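Local coordinates for arylalkylamine N-Acetyltransferase 2 (PDB 4FD5), which probably transfers acyl groups from acyl-CoA thioesters to arylalkylamines such as dopamine and serotonin, as a member of the GNAT acetyltransferase family, at residues I23-A32 with P45-S56. Numbering follows the deposited sequence.
Sequences IEHLRQTFFA and PGQGHPLLEQHS
Helix 23-29 and helix 50-56 run at 140° to each other with axes 11.0 Å apart, and Gly46 N donates to Arg27 O (2.9 Å) where the chain comes back past the end of helix 23-29 before helix 50-56. The Arg27 side chain, extended from CG to NE, passes over Gly48 CA to reach Glu53. Arg27 NH2 donates to Glu53 OE1 at 2.8 Å, and Arg27 NE adds a weak bond to OE2. The guanidinium and carboxylate planes stand 85° apart, and NH2 meets OE1 from above the carboxylate plane. Arg27 NH1 pairs with Glu24 OE1 in the same helix, completing a salt-bridge network. Glu53 OE2 also accepts from His49 N, which ties the carboxylate to the start of its own helix; His49 ND1 caps that helix through weak bonds. In this GNAT fold both helices pack on the central sheet, where Leu26 and Ser56 each touch Leu80 and Ile135. Phe31, just beyond helix 23-29, turns its ring to helix 50-56. With CG anti to its carbonyl carbon (chi1 -76°), its ring lies between Leu26 CB on one face and Leu52 on the other. Leu52 CD1 makes a CH-pi contact 4.1 Å from the Phe31 ring centroid. Ser56 OG meets the ring edge, 3.7 Å from Phe31 CZ. Water 2 links Arg27 O to Gly48 N, and water 1 joins Glu24 OE1 to Gly46 O.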
loop_
_atom_site.group_PDB
_atom_site.type_symbol
_atom_site.label_atom_id
_atom_site.label_comp_id
_atom_site.label_asym_id
_atom_site.label_seq_id
_atom_site.Cartn_x
_atom_site.Cartn_y
_atom_site.Cartn_z
ATOM N N ILE A 23 4.998 -4.772 -12.301
ATOM C CA ILE A 23 3.914 -5.653 -11.947
ATOM C C ILE A 23 4.425 -7.087 -11.781
ATOM O O ILE A 23 4.023 -7.792 -10.860
ATOM C CB ILE A 23 2.752 -5.528 -12.943
ATOM C CG1 ILE A 23 2.094 -4.156 -12.757
ATOM C CG2 ILE A 23 1.750 -6.665 -12.721
ATOM C CD1 ILE A 23 1.141 -3.753 -13.850
ATOM N N GLU A 24 5.365 -7.492 -12.641
ATOM C CA GLU A 24 6.001 -8.793 -12.490
ATOM C C GLU A 24 6.714 -8.886 -11.131
ATOM O O GLU A 24 6.566 -9.891 -10.429
ATOM C CB GLU A 24 6.963 -9.069 -13.649
ATOM C CG GLU A 24 7.642 -10.433 -13.599
ATOM C CD GLU A 24 6.680 -11.621 -13.676
ATOM O OE1 GLU A 24 5.508 -11.466 -14.077
ATOM O OE2 GLU A 24 7.119 -12.736 -13.321
ATOM N N HIS A 25 7.439 -7.832 -10.744
ATOM C CA HIS A 25 8.099 -7.820 -9.427
ATOM C C HIS A 25 7.035 -8.104 -8.376
ATOM O O HIS A 25 7.231 -8.962 -7.498
ATOM C CB HIS A 25 8.823 -6.486 -9.167
ATOM C CG HIS A 25 9.069 -6.176 -7.708
ATOM N ND1 HIS A 25 10.190 -6.603 -7.022
ATOM C CD2 HIS A 25 8.341 -5.460 -6.815
ATOM C CE1 HIS A 25 10.135 -6.167 -5.767
ATOM N NE2 HIS A 25 9.025 -5.472 -5.619
ATOM N N LEU A 26 5.887 -7.433 -8.488
ATOM C CA LEU A 26 4.856 -7.610 -7.464
ATOM C C LEU A 26 4.366 -9.063 -7.478
ATOM O O LEU A 26 4.285 -9.715 -6.422
ATOM C CB LEU A 26 3.715 -6.591 -7.628
ATOM C CG LEU A 26 4.155 -5.127 -7.432
ATOM C CD1 LEU A 26 3.047 -4.128 -7.770
ATOM C CD2 LEU A 26 4.667 -4.888 -6.000
ATOM N N ARG A 27 4.119 -9.600 -8.675
ATOM C CA ARG A 27 3.606 -10.959 -8.770
ATOM C C ARG A 27 4.557 -11.897 -8.085
ATOM O O ARG A 27 4.136 -12.875 -7.471
ATOM C CB ARG A 27 3.495 -11.408 -10.219
ATOM C CG ARG A 27 2.372 -10.787 -10.973
ATOM C CD ARG A 27 2.149 -11.539 -12.287
ATOM N NE ARG A 27 1.265 -10.783 -13.159
ATOM C CZ ARG A 27 1.684 -9.988 -14.141
ATOM N NH1 ARG A 27 2.985 -9.857 -14.398
ATOM N NH2 ARG A 27 0.800 -9.329 -14.881
ATOM N N GLN A 28 5.847 -11.604 -8.202
ATOM C CA GLN A 28 6.829 -12.583 -7.786
ATOM C C GLN A 28 7.155 -12.401 -6.330
ATOM O O GLN A 28 7.514 -13.368 -5.650
ATOM C CB GLN A 28 8.105 -12.487 -8.621
ATOM C CG GLN A 28 7.944 -12.950 -10.058
ATOM C CD GLN A 28 7.661 -14.437 -10.171
ATOM O OE1 GLN A 28 8.082 -15.233 -9.322
ATOM N NE2 GLN A 28 6.942 -14.820 -11.218
ATOM N N THR A 29 7.024 -11.175 -5.828
ATOM C CA THR A 29 7.637 -10.932 -4.528
ATOM C C THR A 29 6.671 -10.430 -3.482
ATOM O O THR A 29 6.936 -10.552 -2.279
ATOM C CB THR A 29 8.846 -9.954 -4.599
ATOM O OG1 THR A 29 8.384 -8.634 -4.896
ATOM C CG2 THR A 29 9.844 -10.381 -5.646
ATOM N N PHE A 30 5.550 -9.876 -3.930
ATOM C CA PHE A 30 4.724 -9.099 -3.029
ATOM C C PHE A 30 3.319 -9.631 -2.812
ATOM O O PHE A 30 2.914 -9.844 -1.683
ATOM C CB PHE A 30 4.647 -7.639 -3.473
ATOM C CG PHE A 30 3.816 -6.791 -2.564
ATOM C CD1 PHE A 30 4.356 -6.280 -1.387
ATOM C CD2 PHE A 30 2.489 -6.521 -2.862
ATOM C CE1 PHE A 30 3.599 -5.510 -0.537
ATOM C CE2 PHE A 30 1.722 -5.742 -2.012
ATOM C CZ PHE A 30 2.276 -5.236 -0.841
ATOM N N PHE A 31 2.574 -9.815 -3.898
ATOM C CA PHE A 31 1.132 -10.019 -3.807
ATOM C C PHE A 31 0.761 -11.198 -2.902
ATOM O O PHE A 31 -0.097 -11.067 -2.043
ATOM C CB PHE A 31 0.536 -10.246 -5.199
ATOM C CG PHE A 31 0.399 -8.992 -6.044
ATOM C CD1 PHE A 31 0.074 -7.768 -5.478
ATOM C CD2 PHE A 31 0.566 -9.068 -7.421
ATOM C CE1 PHE A 31 -0.076 -6.634 -6.268
ATOM C CE2 PHE A 31 0.407 -7.936 -8.225
ATOM C CZ PHE A 31 0.102 -6.717 -7.644
ATOM N N ALA A 32 1.405 -12.346 -3.098
ATOM C CA ALA A 32 1.048 -13.548 -2.340
ATOM C C ALA A 32 1.535 -13.513 -0.885
ATOM O O ALA A 32 1.055 -14.275 -0.051
ATOM C CB ALA A 32 1.576 -14.794 -3.039
ATOM N N PRO A 45 2.175 -17.519 -5.083
ATOM C CA PRO A 45 3.398 -16.843 -5.520
ATOM C C PRO A 45 3.570 -16.903 -7.037
ATOM O O PRO A 45 3.467 -17.981 -7.627
ATOM C CB PRO A 45 4.500 -17.645 -4.833
ATOM C CG PRO A 45 3.831 -18.252 -3.630
ATOM C CD PRO A 45 2.429 -18.534 -4.044
ATOM N N GLY A 46 3.811 -15.751 -7.655
ATOM C CA GLY A 46 4.096 -15.670 -9.079
ATOM C C GLY A 46 2.871 -15.572 -9.967
ATOM O O GLY A 46 2.978 -15.254 -11.154
ATOM N N GLN A 47 1.700 -15.832 -9.395
ATOM C CA GLN A 47 0.480 -15.988 -10.181
ATOM C C GLN A 47 -0.219 -14.668 -10.508
ATOM O O GLN A 47 -0.787 -14.500 -11.593
ATOM C CB GLN A 47 -0.481 -16.914 -9.443
ATOM C CG GLN A 47 -1.823 -17.108 -10.109
ATOM C CD GLN A 47 -2.664 -18.130 -9.378
ATOM O OE1 GLN A 47 -2.468 -19.335 -9.538
ATOM N NE2 GLN A 47 -3.595 -17.657 -8.556
ATOM N N GLY A 48 -0.187 -13.736 -9.568
ATOM C CA GLY A 48 -0.867 -12.469 -9.750
ATOM C C GLY A 48 -2.365 -12.572 -9.543
ATOM O O GLY A 48 -2.880 -13.568 -9.040
ATOM N N HIS A 49 -3.076 -11.526 -9.942
ATOM C CA HIS A 49 -4.505 -11.464 -9.724
ATOM C C HIS A 49 -5.038 -10.303 -10.548
ATOM O O HIS A 49 -4.474 -9.219 -10.526
ATOM C CB HIS A 49 -4.757 -11.231 -8.233
ATOM C CG HIS A 49 -6.188 -11.335 -7.835
ATOM N ND1 HIS A 49 -7.084 -10.303 -8.010
ATOM C CD2 HIS A 49 -6.881 -12.346 -7.256
ATOM C CE1 HIS A 49 -8.271 -10.677 -7.569
ATOM N NE2 HIS A 49 -8.173 -11.912 -7.103
ATOM N N PRO A 50 -6.132 -10.519 -11.293
ATOM C CA PRO A 50 -6.570 -9.437 -12.184
ATOM C C PRO A 50 -6.925 -8.134 -11.462
ATOM O O PRO A 50 -6.575 -7.060 -11.970
ATOM C CB PRO A 50 -7.806 -10.026 -12.866
ATOM C CG PRO A 50 -7.589 -11.513 -12.797
ATOM C CD PRO A 50 -6.912 -11.755 -11.484
ATOM N N LEU A 51 -7.592 -8.208 -10.311
ATOM C CA LEU A 51 -7.986 -6.997 -9.599
ATOM C C LEU A 51 -6.782 -6.305 -8.956
ATOM O O LEU A 51 -6.662 -5.085 -9.017
ATOM C CB LEU A 51 -9.058 -7.303 -8.546
ATOM C CG LEU A 51 -10.359 -7.907 -9.081
ATOM C CD1 LEU A 51 -11.318 -8.187 -7.936
ATOM C CD2 LEU A 51 -11.010 -6.992 -10.105
ATOM N N LEU A 52 -5.897 -7.084 -8.346
ATOM C CA LEU A 52 -4.681 -6.517 -7.772
ATOM C C LEU A 52 -3.870 -5.781 -8.820
ATOM O O LEU A 52 -3.363 -4.679 -8.573
ATOM C CB LEU A 52 -3.801 -7.607 -7.158
ATOM C CG LEU A 52 -4.330 -8.390 -5.958
ATOM C CD1 LEU A 52 -3.270 -9.393 -5.495
ATOM C CD2 LEU A 52 -4.728 -7.442 -4.823
ATOM N N GLU A 53 -3.730 -6.393 -9.990
ATOM C CA GLU A 53 -2.931 -5.808 -11.059
ATOM C C GLU A 53 -3.607 -4.597 -11.682
ATOM O O GLU A 53 -2.946 -3.610 -11.980
ATOM C CB GLU A 53 -2.601 -6.871 -12.105
ATOM C CG GLU A 53 -1.649 -7.929 -11.569
ATOM C CD GLU A 53 -1.567 -9.159 -12.444
ATOM O OE1 GLU A 53 -1.726 -9.035 -13.674
ATOM O OE2 GLU A 53 -1.353 -10.261 -11.899
ATOM N N GLN A 54 -4.924 -4.661 -11.859
ATOM C CA GLN A 54 -5.691 -3.501 -12.320
ATOM C C GLN A 54 -5.484 -2.303 -11.379
ATOM O O GLN A 54 -5.266 -1.161 -11.825
ATOM C CB GLN A 54 -7.175 -3.870 -12.401
ATOM C CG GLN A 54 -8.108 -2.740 -12.765
ATOM C CD GLN A 54 -9.554 -3.210 -12.800
ATOM O OE1 GLN A 54 -10.021 -3.743 -13.807
ATOM N NE2 GLN A 54 -10.258 -3.046 -11.683
ATOM N N HIS A 55 -5.550 -2.569 -10.073
ATOM C CA HIS A 55 -5.381 -1.521 -9.074
ATOM C C HIS A 55 -3.964 -0.942 -9.099
ATOM O O HIS A 55 -3.798 0.281 -9.087
ATOM C CB HIS A 55 -5.739 -2.034 -7.666
ATOM C CG HIS A 55 -5.809 -0.959 -6.618
ATOM N ND1 HIS A 55 -5.678 -1.224 -5.271
ATOM C CD2 HIS A 55 -6.008 0.379 -6.718
ATOM C CE1 HIS A 55 -5.783 -0.096 -4.586
ATOM N NE2 HIS A 55 -5.983 0.891 -5.439
ATOM N N SER A 56 -2.960 -1.817 -9.147
ATOM C CA SER A 56 -1.570 -1.369 -9.222
ATOM C C SER A 56 -1.276 -0.563 -10.478
ATOM O O SER A 56 -0.542 0.413 -10.426
ATOM C CB SER A 56 -0.592 -2.528 -9.081
ATOM O OG SER A 56 -0.785 -3.178 -7.834
HETATM O O HOH W 1 4.284 -13.862 -13.448
HETATM O O HOH W 2 1.149 -13.337 -7.038
#